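Local coordinates for protein endo-1,3-beta-glucanase, family GH16 (Zobellia galactanivorans, PDB 5FUI) that binds laminarin, an algal beta-1,3-glucan, probably helping the laminarinase that carries this C-terminal family 6 carbohydrate-binding module to hold its substrate, at residues W44-G49 / T111-L116; L59-V64 / W98-Q103; G70-S75 / L84-V89; G93-W98 / G122-W127. All coordinates share one frame; numbering follows the deposited sequence.

Contact 1 (W44-G49 / T111-L116); sequences WMSYPG and TYQFGL. With APY (2-aminomethyl-pyridine), chain C.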
# COMPACT_ATOMS: atom_id res chain seq x y z
N TRP A 44 -3.82 9.33 -2.61
CA TRP A 44 -2.55 8.75 -2.32
C TRP A 44 -2.19 8.84 -0.88
O TRP A 44 -2.84 9.60 -0.10
CB TRP A 44 -1.41 9.36 -3.20
CG TRP A 44 -1.34 10.89 -3.12
CD1 TRP A 44 -1.94 11.83 -3.95
CD2 TRP A 44 -0.68 11.67 -2.05
NE1 TRP A 44 -1.68 13.12 -3.50
CE2 TRP A 44 -0.95 13.07 -2.32
CE3 TRP A 44 0.01 11.32 -0.85
CZ2 TRP A 44 -0.51 14.06 -1.50
CZ3 TRP A 44 0.52 12.39 -0.05
CH2 TRP A 44 0.25 13.71 -0.39
N MET A 45 -1.15 8.11 -0.49
CA MET A 45 -0.66 8.14 0.89
C MET A 45 0.85 8.08 0.83
O MET A 45 1.40 7.35 -0.02
CB MET A 45 -1.17 6.96 1.69
CG MET A 45 -2.68 6.88 1.83
SD MET A 45 -3.49 5.95 0.42
CE MET A 45 -3.16 4.31 0.92
N SER A 46 1.52 8.72 1.76
CA SER A 46 2.99 8.73 1.76
C SER A 46 3.51 8.38 3.17
O SER A 46 3.06 8.96 4.15
CB SER A 46 3.46 10.14 1.34
OG SER A 46 4.83 10.35 1.34
N TYR A 47 4.52 7.51 3.22
CA TYR A 47 5.09 6.97 4.48
C TYR A 47 6.59 7.27 4.51
O TYR A 47 7.37 6.69 3.77
CB TYR A 47 4.87 5.44 4.48
CG TYR A 47 3.43 5.04 4.30
CD1 TYR A 47 2.87 4.87 3.00
CD2 TYR A 47 2.57 4.86 5.44
CE1 TYR A 47 1.53 4.50 2.85
CE2 TYR A 47 1.22 4.49 5.27
CZ TYR A 47 0.69 4.37 3.95
OH TYR A 47 -0.60 4.03 3.71
N PRO A 48 7.04 8.22 5.33
CA PRO A 48 8.48 8.55 5.37
C PRO A 48 9.30 7.49 6.17
O PRO A 48 8.79 6.75 7.03
CB PRO A 48 8.51 9.90 6.08
CG PRO A 48 7.42 9.74 7.09
CD PRO A 48 6.28 9.15 6.21
N GLY A 49 10.58 7.47 5.85
CA GLY A 49 11.50 6.76 6.70
C GLY A 49 11.45 5.27 6.62
O GLY A 49 11.75 4.54 7.59
N THR A 111 17.05 4.48 3.02
CA THR A 111 15.85 4.85 3.71
C THR A 111 15.11 5.86 2.83
O THR A 111 15.74 6.85 2.39
CB THR A 111 16.19 5.53 5.08
OG1 THR A 111 16.84 4.52 5.87
CG2 THR A 111 14.89 5.97 5.82
N TYR A 112 13.84 5.58 2.55
CA TYR A 112 13.08 6.26 1.54
C TYR A 112 11.69 6.65 2.01
O TYR A 112 11.09 6.00 2.87
CB TYR A 112 12.90 5.34 0.26
CG TYR A 112 14.20 4.79 -0.27
CD1 TYR A 112 14.99 5.56 -1.04
CD2 TYR A 112 14.61 3.51 -0.05
CE1 TYR A 112 16.17 5.07 -1.57
CE2 TYR A 112 15.79 2.98 -0.56
CZ TYR A 112 16.57 3.76 -1.31
OH TYR A 112 17.76 3.24 -1.81
N GLN A 113 11.16 7.68 1.37
CA GLN A 113 9.74 7.99 1.46
C GLN A 113 9.02 7.00 0.53
O GLN A 113 9.30 6.98 -0.68
CB GLN A 113 9.49 9.46 1.05
CG GLN A 113 8.05 9.91 1.05
CD GLN A 113 7.92 11.42 0.76
OE1 GLN A 113 8.10 12.23 1.67
NE2 GLN A 113 7.61 11.81 -0.52
N PHE A 114 8.08 6.24 1.10
CA PHE A 114 7.34 5.20 0.34
C PHE A 114 5.95 5.71 -0.00
O PHE A 114 5.25 6.19 0.91
CB PHE A 114 7.32 3.96 1.23
CG PHE A 114 6.59 2.75 0.65
CD1 PHE A 114 7.19 1.91 -0.28
CD2 PHE A 114 5.34 2.45 1.11
CE1 PHE A 114 6.49 0.82 -0.78
CE2 PHE A 114 4.66 1.35 0.63
CZ PHE A 114 5.22 0.56 -0.33
N GLY A 115 5.54 5.70 -1.29
CA GLY A 115 4.30 6.27 -1.69
C GLY A 115 3.38 5.24 -2.35
O GLY A 115 3.86 4.40 -3.11
N LEU A 116 2.08 5.34 -2.06
CA LEU A 116 1.04 4.54 -2.75
C LEU A 116 0.09 5.51 -3.44
O LEU A 116 -0.35 6.46 -2.79
CB LEU A 116 0.21 3.68 -1.72
CG LEU A 116 1.11 2.68 -0.98
CD1 LEU A 116 0.21 1.86 -0.05
CD2 LEU A 116 1.85 1.83 -1.98
N APY C . 4.42 9.12 -4.28
CM APY C . 3.08 8.97 -3.75
C2 APY C . 2.93 10.48 -3.60
C3 APY C . 2.27 11.18 -4.58
C4 APY C . 2.18 12.59 -4.54
C5 APY C . 2.86 13.28 -3.52
C6 APY C . 3.55 12.57 -2.54
N1 APY C . 3.61 11.19 -2.63
O HOH W 1 5.51 9.75 -1.30
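Met45 with Leu116 and Tyr47 with Phe114 form antiparallel hydrogen-bonded pairs between two adjacent strands of the CBM6 beta-sandwich, in its five-stranded sheet. Two backbone bonds close each pair; that from Phe114 N to Tyr47 O measures 2.8 Å and is almost straight at the hydrogen, 175°. The inward side is the tightly packed one. Tyr47 carries CG anti to its carbonyl carbon (chi1 -56°), which slants the ring past Phe114, CD1 standing 3.9 Å from Phe114 CD2. The same ring brings CE1 to 4.1 Å from Leu116 CD1. Ile125 and Ile128 of strand 124-131 pack against this layer, and the buried hydroxyl of Tyr47 is taken up by Ala15 O.

The side bearing Ser46 is looser and wetter. One water is bonded to Ser46 OG at 2.8 Å and, only weakly, to Gln113 NE2 and the amine of 2-aminomethyl-pyridine. The ligand's pyridine ring lies over one face of the Trp44 indole, its C4 3.8 Å above the indole plane and over the centre. With Asp76 and Tyr117 completing the pocket, this aromatic platform on the outer face of the sheet is consistent with a sugar-binding site. Gly115, having no side chain, admits the ligand close to the strand itself: its CA lies 3.6 Å from the methylene CM.

Contact 2 (L59-V64 / W98-Q103); sequences LIEYRV and WTTVSQ
Ile60 with Gln103, Tyr62 with Val101 and Val64 with Thr99 are antiparallel hydrogen-bonded pairs, joined by six backbone bonds of which Val101 N to Tyr62 O is the longest at 3.0 Å, while the two short strand axes run 151° apart. On the inward side Tyr62 OH donates to Gln103 OE1 over 2.7 Å. The oxygen sits in the plane of the phenol ring, at its edge, whereas the hydroxyl meets the amide from above, 41° out of the carbonyl plane. Ser75 OG also bonds this oxygen, so two hydroxyls fix the amide. Further along the same face, Val101 CG2 packs 4.0 Å from Val64 CG2, the two side chains crossing nearly at right angles.

The outward side is polar. Arg63 leaves the backbone extended, then bends at chi2 (68°), which lays its guanidinium flat over Trp98 CB and the Trp98-Thr99 peptide; NE is 3.4 Å from Trp98 CB. From its edge NH1 donates to Thr100 OG1 at 2.9 Å, and NH2 holds a salt bridge to Glu31. The Thr100 methyl CG2 turns the other way and rests 3.6 Å from Glu61 CB, the carboxylate beyond being paired with Arg129. The Trp98 indole tucks beside the chain, CE3 3.3 Å from Val64 C. In the four-stranded sheet of the sandwich, strand 56-66 thus lies between the outermost strand 97-107 and strand 124-131, while Tyr62 projects into the core against Leu87, Phe114 and Leu116 of the facing sheet.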
# COMPACT_ATOMS: atom_id res chain seq x y z
N LEU A 59 9.99 -8.82 -1.05
CA LEU A 59 8.53 -9.09 -1.23
C LEU A 59 7.81 -7.96 -0.50
O LEU A 59 8.05 -7.73 0.72
CB LEU A 59 8.16 -10.48 -0.61
CG LEU A 59 6.67 -10.82 -0.77
CD1 LEU A 59 6.37 -11.09 -2.25
CD2 LEU A 59 6.42 -12.10 0.13
N ILE A 60 6.89 -7.30 -1.23
CA ILE A 60 6.08 -6.27 -0.57
C ILE A 60 4.61 -6.74 -0.72
O ILE A 60 4.09 -6.95 -1.82
CB ILE A 60 6.24 -4.86 -1.14
CG1 ILE A 60 7.78 -4.48 -1.24
CG2 ILE A 60 5.44 -3.92 -0.23
CD1 ILE A 60 7.97 -3.02 -1.68
N GLU A 61 4.00 -6.96 0.45
CA GLU A 61 2.60 -7.46 0.57
C GLU A 61 1.69 -6.34 0.96
O GLU A 61 2.10 -5.46 1.73
CB GLU A 61 2.49 -8.52 1.68
CG GLU A 61 3.16 -9.88 1.34
CD GLU A 61 3.20 -10.68 2.60
OE1 GLU A 61 4.11 -10.41 3.43
OE2 GLU A 61 2.30 -11.57 2.82
N TYR A 62 0.47 -6.38 0.43
CA TYR A 62 -0.54 -5.36 0.67
C TYR A 62 -1.83 -6.03 1.07
O TYR A 62 -2.36 -6.88 0.32
CB TYR A 62 -0.81 -4.47 -0.61
CG TYR A 62 0.46 -3.82 -1.13
CD1 TYR A 62 1.31 -4.45 -1.99
CD2 TYR A 62 0.80 -2.52 -0.68
CE1 TYR A 62 2.46 -3.80 -2.45
CE2 TYR A 62 1.97 -1.86 -1.13
CZ TYR A 62 2.77 -2.52 -1.98
OH TYR A 62 3.88 -1.87 -2.45
N ARG A 63 -2.32 -5.70 2.27
CA ARG A 63 -3.57 -6.28 2.81
C ARG A 63 -4.69 -5.39 2.40
O ARG A 63 -4.84 -4.26 2.88
CB ARG A 63 -3.44 -6.46 4.31
CG ARG A 63 -4.61 -7.21 5.02
CD ARG A 63 -4.56 -8.67 4.54
NE ARG A 63 -5.54 -9.47 5.30
CZ ARG A 63 -5.80 -10.76 5.02
NH1 ARG A 63 -5.17 -11.39 4.00
NH2 ARG A 63 -6.73 -11.42 5.74
N VAL A 64 -5.46 -5.88 1.42
CA VAL A 64 -6.43 -5.03 0.65
C VAL A 64 -7.83 -5.65 0.60
O VAL A 64 -7.98 -6.86 0.80
CB VAL A 64 -5.94 -4.75 -0.81
CG1 VAL A 64 -4.66 -3.88 -0.74
CG2 VAL A 64 -5.70 -6.04 -1.60
N TRP A 98 -10.82 -9.21 3.34
CA TRP A 98 -9.40 -8.85 3.07
C TRP A 98 -8.66 -9.96 2.41
O TRP A 98 -8.96 -11.16 2.61
CB TRP A 98 -8.73 -8.56 4.45
CG TRP A 98 -9.37 -7.37 5.06
CD1 TRP A 98 -10.40 -7.36 6.03
CD2 TRP A 98 -9.07 -6.00 4.72
NE1 TRP A 98 -10.78 -6.04 6.27
CE2 TRP A 98 -10.01 -5.17 5.50
CE3 TRP A 98 -8.14 -5.37 3.89
CZ2 TRP A 98 -10.02 -3.77 5.41
CZ3 TRP A 98 -8.22 -3.96 3.76
CH2 TRP A 98 -9.10 -3.17 4.55
N THR A 99 -7.65 -9.57 1.60
CA THR A 99 -6.77 -10.51 0.94
C THR A 99 -5.39 -9.88 0.82
O THR A 99 -5.27 -8.64 0.94
CB THR A 99 -7.37 -10.92 -0.47
OG1 THR A 99 -6.67 -12.11 -0.86
CG2 THR A 99 -7.16 -9.78 -1.51
N THR A 100 -4.37 -10.68 0.60
CA THR A 100 -3.02 -10.13 0.48
C THR A 100 -2.45 -10.30 -0.91
O THR A 100 -2.33 -11.43 -1.43
CB THR A 100 -2.09 -10.83 1.48
OG1 THR A 100 -2.63 -10.67 2.82
CG2 THR A 100 -0.70 -10.14 1.51
N VAL A 101 -2.20 -9.16 -1.58
CA VAL A 101 -1.52 -9.21 -2.88
C VAL A 101 -0.07 -8.77 -2.66
O VAL A 101 0.30 -8.22 -1.61
CB VAL A 101 -2.24 -8.31 -3.95
CG1 VAL A 101 -3.68 -8.88 -4.21
CG2 VAL A 101 -2.25 -6.82 -3.49
N SER A 102 0.74 -8.96 -3.69
CA SER A 102 2.17 -8.64 -3.51
C SER A 102 2.85 -8.23 -4.80
O SER A 102 2.35 -8.46 -5.89
CB SER A 102 2.92 -9.78 -2.86
OG SER A 102 3.01 -10.90 -3.80
N GLN A 103 4.04 -7.67 -4.64
CA GLN A 103 4.97 -7.49 -5.74
C GLN A 103 6.35 -7.87 -5.23
O GLN A 103 6.61 -7.78 -4.05
CB GLN A 103 4.93 -6.03 -6.20
CG GLN A 103 5.43 -5.04 -5.15
CD GLN A 103 5.20 -3.57 -5.45
OE1 GLN A 103 5.32 -2.78 -4.54
NE2 GLN A 103 4.94 -3.19 -6.67

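Contact 3 (G70-S75 / L84-V89); sequences GGRFSS and LGELSV
This is a beta hairpin contact at the edge of the five-stranded sheet, where Phe73 pairs with Leu87 and strand 82-88 is the outermost. On the core side the Phe73 ring, thrown between the backbone N and carbonyl carbon by chi1 of 61°, swings across to Leu87. Leu87 CB stands over one ring face in a CH-pi contact, 3.8 Å from the centroid, and Val89 CG2 approaches the ring edge, 3.8 Å from Phe73 CE1. Trp123 stacks with the same phenyl and Tyr62 meets it edge-to-face.

Outside, Arg72 stretches out and grips Glu86 side-on in a salt bridge: NE at 2.9 Å and NH2 at 3.0 Å both donate to Glu86 OE1. That oxygen lies in the guanidinium plane, but the carboxylate stands nearly perpendicular to it, 87° apart. At the Gly70 end two waters bridge Val89 O to Gly70 N and Gly71 N, carrying the pairing on past the last direct bond, Val89 N to Gly71 O at 3.0 Å. Toward the turn, Leu84 N bonds Ser75 O at 2.9 Å while Ser75 N bonds Gly85 O, so two residues face one: a classic beta bulge, with Gly85 at positive phi.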
# COMPACT_ATOMS: atom_id res chain seq x y z
N GLY A 70 -11.49 -3.51 -10.41
CA GLY A 70 -10.64 -2.47 -11.01
C GLY A 70 -9.82 -1.55 -10.13
O GLY A 70 -9.10 -0.67 -10.64
N GLY A 71 -9.90 -1.71 -8.80
CA GLY A 71 -9.01 -0.90 -7.93
C GLY A 71 -7.56 -1.14 -8.33
O GLY A 71 -7.17 -2.29 -8.63
N ARG A 72 -6.74 -0.11 -8.32
CA ARG A 72 -5.37 -0.28 -8.85
C ARG A 72 -4.55 0.82 -8.24
O ARG A 72 -5.02 1.97 -8.12
CB ARG A 72 -5.37 -0.14 -10.40
CG ARG A 72 -4.03 -0.56 -10.97
CD ARG A 72 -4.10 -0.28 -12.50
NE ARG A 72 -2.84 -0.77 -13.07
CZ ARG A 72 -2.67 -1.93 -13.64
NH1 ARG A 72 -3.69 -2.75 -13.83
NH2 ARG A 72 -1.47 -2.25 -14.08
N PHE A 73 -3.34 0.49 -7.82
CA PHE A 73 -2.46 1.53 -7.27
C PHE A 73 -1.01 1.25 -7.63
O PHE A 73 -0.66 0.11 -8.01
CB PHE A 73 -2.64 1.69 -5.74
CG PHE A 73 -2.32 0.45 -4.93
CD1 PHE A 73 -3.38 -0.49 -4.62
CD2 PHE A 73 -1.02 0.25 -4.42
CE1 PHE A 73 -3.06 -1.56 -3.82
CE2 PHE A 73 -0.74 -0.85 -3.63
CZ PHE A 73 -1.76 -1.74 -3.29
N SER A 74 -0.21 2.31 -7.58
CA SER A 74 1.27 2.17 -7.82
C SER A 74 1.99 2.43 -6.51
O SER A 74 1.50 3.12 -5.63
CB SER A 74 1.76 3.18 -8.87
OG SER A 74 1.51 4.53 -8.39
N SER A 75 3.14 1.78 -6.39
CA SER A 75 4.06 2.04 -5.25
C SER A 75 5.37 2.65 -5.81
O SER A 75 5.81 2.34 -6.92
CB SER A 75 4.37 0.80 -4.44
OG SER A 75 4.85 -0.20 -5.31
N LEU A 84 8.17 1.27 -8.18
CA LEU A 84 8.31 -0.13 -7.80
C LEU A 84 7.35 -1.00 -8.60
O LEU A 84 7.66 -2.12 -8.91
CB LEU A 84 8.07 -0.31 -6.30
CG LEU A 84 9.05 0.49 -5.41
CD1 LEU A 84 8.53 0.41 -3.96
CD2 LEU A 84 10.50 -0.06 -5.60
N GLY A 85 6.21 -0.45 -9.00
CA GLY A 85 5.26 -1.20 -9.83
C GLY A 85 3.84 -0.94 -9.37
O GLY A 85 3.57 -0.02 -8.61
N GLU A 86 2.93 -1.69 -10.00
CA GLU A 86 1.53 -1.47 -9.80
C GLU A 86 0.85 -2.75 -9.30
O GLU A 86 1.25 -3.88 -9.59
CB GLU A 86 0.85 -1.02 -11.05
CG GLU A 86 1.43 0.27 -11.60
CD GLU A 86 0.87 0.77 -12.92
OE1 GLU A 86 -0.18 0.30 -13.34
OE2 GLU A 86 1.53 1.68 -13.41
N LEU A 87 -0.22 -2.57 -8.52
CA LEU A 87 -0.96 -3.68 -7.91
C LEU A 87 -2.42 -3.52 -8.32
O LEU A 87 -2.97 -2.42 -8.25
CB LEU A 87 -0.92 -3.54 -6.30
CG LEU A 87 0.40 -3.80 -5.55
CD1 LEU A 87 0.93 -5.22 -5.87
CD2 LEU A 87 1.43 -2.69 -5.86
N SER A 88 -3.03 -4.62 -8.75
CA SER A 88 -4.48 -4.68 -8.91
C SER A 88 -5.11 -5.26 -7.64
O SER A 88 -4.61 -6.27 -7.07
CB SER A 88 -4.78 -5.67 -10.05
OG SER A 88 -4.32 -5.07 -11.24
N VAL A 89 -6.24 -4.70 -7.20
CA VAL A 89 -6.91 -5.17 -5.98
C VAL A 89 -8.06 -6.08 -6.49
O VAL A 89 -8.96 -5.64 -7.23
CB VAL A 89 -7.52 -3.98 -5.17
CG1 VAL A 89 -8.27 -4.53 -3.99
CG2 VAL A 89 -6.39 -3.04 -4.71
O HOH W 2 -10.02 -5.90 -9.78
O HOH W 3 -10.91 -3.61 -6.94
O HOH W 4 -7.47 -3.76 -10.99

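Contact 4 (G93-W98 / G122-W127); sequences GGWQNW and GWNINW. With MG (magnesium ion), chain E.
Two indoles meet segment 122-127 differently, Trp95 by its edge and Trp98 mainly by a face. The Trp95 ring points its six-membered rim at the chain, CZ3 lying 3.2 Å from Gly122 O, with the carbonyl near the ring plane. Asn124 OD1 is at the same edge, 3.6 Å from Trp95 CE3. Over one face of Trp98 sits Asn126 CB in a CH-pi contact, 4.1 Å from the centroid of the six-membered ring and 22° off its normal. Ile125 CA is at the edge of that indole, and Asn124 CB lies 3.6 Å from Trp98 CH2.

Segment 93-98 makes a type I turn from Gly94 to Asn97 that leads into strand 97-107, placing both tryptophans against the start of strand 124-131 at the loop end of the CBM6 beta-sandwich. Packing alone joins the two segments. Trp95 O and Asn124 OD1 come within 2.8 Å, but both are acceptors; Asn124 OD1 has a hydrogen-bond partner outside the two segments, and ND2 binds a glycerol. A 2-aminomethyl-pyridine touches Trp95 and Gly122 in a pocket completed by Tyr38, Ile39 and Asn40, consistent with the loop binding site known in this family.

Asn126 faces a magnesium ion. Its CG is anti to the backbone N (chi1 -180°), bringing OD1 round beside the carbonyl, so that Asn126 O and OD1 each bind magnesium at 2.4 Å. Glu14, Glu16 and Glu34 complete the protein ligands, and ND2 is held by Glu31 OE1.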
# COMPACT_ATOMS: atom_id res chain seq x y z
N GLY A 93 -15.34 -9.04 -2.88
CA GLY A 93 -16.79 -9.10 -2.57
C GLY A 93 -17.23 -8.40 -1.31
O GLY A 93 -18.38 -8.60 -0.89
N GLY A 94 -16.40 -7.59 -0.68
CA GLY A 94 -16.90 -6.84 0.48
C GLY A 94 -15.81 -5.89 0.89
O GLY A 94 -14.59 -6.11 0.62
N TRP A 95 -16.23 -4.80 1.53
CA TRP A 95 -15.31 -3.73 1.96
C TRP A 95 -14.38 -4.15 3.10
O TRP A 95 -13.35 -3.51 3.36
CB TRP A 95 -16.11 -2.48 2.29
CG TRP A 95 -16.81 -1.96 1.07
CD1 TRP A 95 -18.16 -1.90 0.82
CD2 TRP A 95 -16.15 -1.45 -0.13
NE1 TRP A 95 -18.39 -1.39 -0.46
CE2 TRP A 95 -17.19 -1.11 -1.08
CE3 TRP A 95 -14.80 -1.22 -0.49
CZ2 TRP A 95 -16.89 -0.53 -2.32
CZ3 TRP A 95 -14.51 -0.70 -1.74
CH2 TRP A 95 -15.55 -0.34 -2.63
N GLN A 96 -14.75 -5.22 3.80
CA GLN A 96 -13.93 -5.80 4.86
C GLN A 96 -13.68 -7.26 4.60
O GLN A 96 -13.54 -8.02 5.50
CB GLN A 96 -14.50 -5.54 6.29
CG GLN A 96 -14.73 -4.07 6.65
CD GLN A 96 -13.45 -3.33 6.97
OE1 GLN A 96 -13.37 -2.10 6.69
NE2 GLN A 96 -12.53 -3.95 7.59
N ASN A 97 -13.66 -7.63 3.34
CA ASN A 97 -13.21 -8.96 2.93
C ASN A 97 -11.75 -8.82 2.50
O ASN A 97 -11.50 -8.29 1.43
CB ASN A 97 -14.04 -9.53 1.77
CG ASN A 97 -15.44 -9.92 2.18
OD1 ASN A 97 -16.20 -10.35 1.33
ND2 ASN A 97 -15.75 -9.79 3.38
N TRP A 98 -10.82 -9.21 3.34
CA TRP A 98 -9.40 -8.85 3.07
C TRP A 98 -8.66 -9.96 2.41
O TRP A 98 -8.96 -11.16 2.61
CB TRP A 98 -8.73 -8.56 4.45
CG TRP A 98 -9.37 -7.37 5.06
CD1 TRP A 98 -10.40 -7.36 6.03
CD2 TRP A 98 -9.07 -6.00 4.72
NE1 TRP A 98 -10.78 -6.04 6.27
CE2 TRP A 98 -10.01 -5.17 5.50
CE3 TRP A 98 -8.14 -5.37 3.89
CZ2 TRP A 98 -10.02 -3.77 5.41
CZ3 TRP A 98 -8.22 -3.96 3.76
CH2 TRP A 98 -9.10 -3.17 4.55
N GLY A 122 -11.74 2.80 -5.25
CA GLY A 122 -12.70 1.74 -4.88
C GLY A 122 -12.07 0.54 -4.20
O GLY A 122 -12.60 -0.53 -4.28
N TRP A 123 -10.97 0.75 -3.51
CA TRP A 123 -10.24 -0.29 -2.77
C TRP A 123 -9.86 0.25 -1.42
O TRP A 123 -9.82 1.49 -1.19
CB TRP A 123 -8.99 -0.80 -3.56
CG TRP A 123 -8.03 0.34 -3.93
CD1 TRP A 123 -8.19 1.22 -4.97
CD2 TRP A 123 -6.81 0.74 -3.22
NE1 TRP A 123 -7.12 2.12 -5.03
CE2 TRP A 123 -6.28 1.86 -3.94
CE3 TRP A 123 -6.12 0.27 -2.08
CZ2 TRP A 123 -5.12 2.51 -3.54
CZ3 TRP A 123 -4.90 0.91 -1.73
CH2 TRP A 123 -4.44 2.01 -2.45
N ASN A 124 -9.69 -0.72 -0.48
CA ASN A 124 -9.28 -0.38 0.93
C ASN A 124 -7.92 -0.99 1.20
O ASN A 124 -7.57 -2.05 0.55
CB ASN A 124 -10.24 -0.94 1.94
CG ASN A 124 -11.64 -0.29 1.92
OD1 ASN A 124 -12.61 -0.93 2.41
ND2 ASN A 124 -11.77 0.87 1.36
N ILE A 125 -7.14 -0.46 2.15
CA ILE A 125 -5.91 -1.13 2.54
C ILE A 125 -5.69 -1.03 4.06
O ILE A 125 -5.88 0.03 4.65
CB ILE A 125 -4.71 -0.54 1.72
CG1 ILE A 125 -3.43 -1.22 2.19
CG2 ILE A 125 -4.64 1.04 1.90
CD1 ILE A 125 -2.27 -1.01 1.21
N ASN A 126 -5.27 -2.15 4.63
CA ASN A 126 -5.09 -2.31 6.06
C ASN A 126 -3.59 -2.07 6.45
O ASN A 126 -3.28 -1.26 7.37
CB ASN A 126 -5.56 -3.72 6.52
CG ASN A 126 -5.41 -3.97 8.00
OD1 ASN A 126 -5.15 -3.09 8.78
ND2 ASN A 126 -5.62 -5.25 8.40
N TRP A 127 -2.68 -2.72 5.71
CA TRP A 127 -1.26 -2.60 6.02
C TRP A 127 -0.47 -3.03 4.79
O TRP A 127 -0.98 -3.57 3.82
CB TRP A 127 -0.83 -3.45 7.28
CG TRP A 127 -1.32 -4.85 7.36
CD1 TRP A 127 -2.29 -5.35 8.25
CD2 TRP A 127 -0.86 -5.99 6.57
NE1 TRP A 127 -2.46 -6.73 8.03
CE2 TRP A 127 -1.62 -7.16 7.05
CE3 TRP A 127 0.11 -6.18 5.53
CZ2 TRP A 127 -1.39 -8.44 6.57
CZ3 TRP A 127 0.25 -7.49 5.01
CH2 TRP A 127 -0.49 -8.57 5.50
MG MG E . -4.30 -1.01 9.51
O HOH W 5 -4.34 -1.45 11.80

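Contacts 1 and 3 lie in one sheet of the sandwich and contact 2 in the other, and they meet in the core: Phe114 CZ is 3.5 Å from Tyr62 OH, and Tyr62 OH is 3.4 Å from Ser75 CB. Contacts 2 and 4 share Trp98, and Arg63 O lies 2.8 Å from Asn126 N, tying the paired strands to the magnesium site. Trp123 joins contact 4 to contact 3, its CZ2 3.4 Å from Phe73 CB. The two ligand pockets are separate: contact 1 supplies one on a sheet face, contact 4 the other among the loops, and the centres of these contacts are about 20 Å apart, in keeping with multivalent laminarin binding.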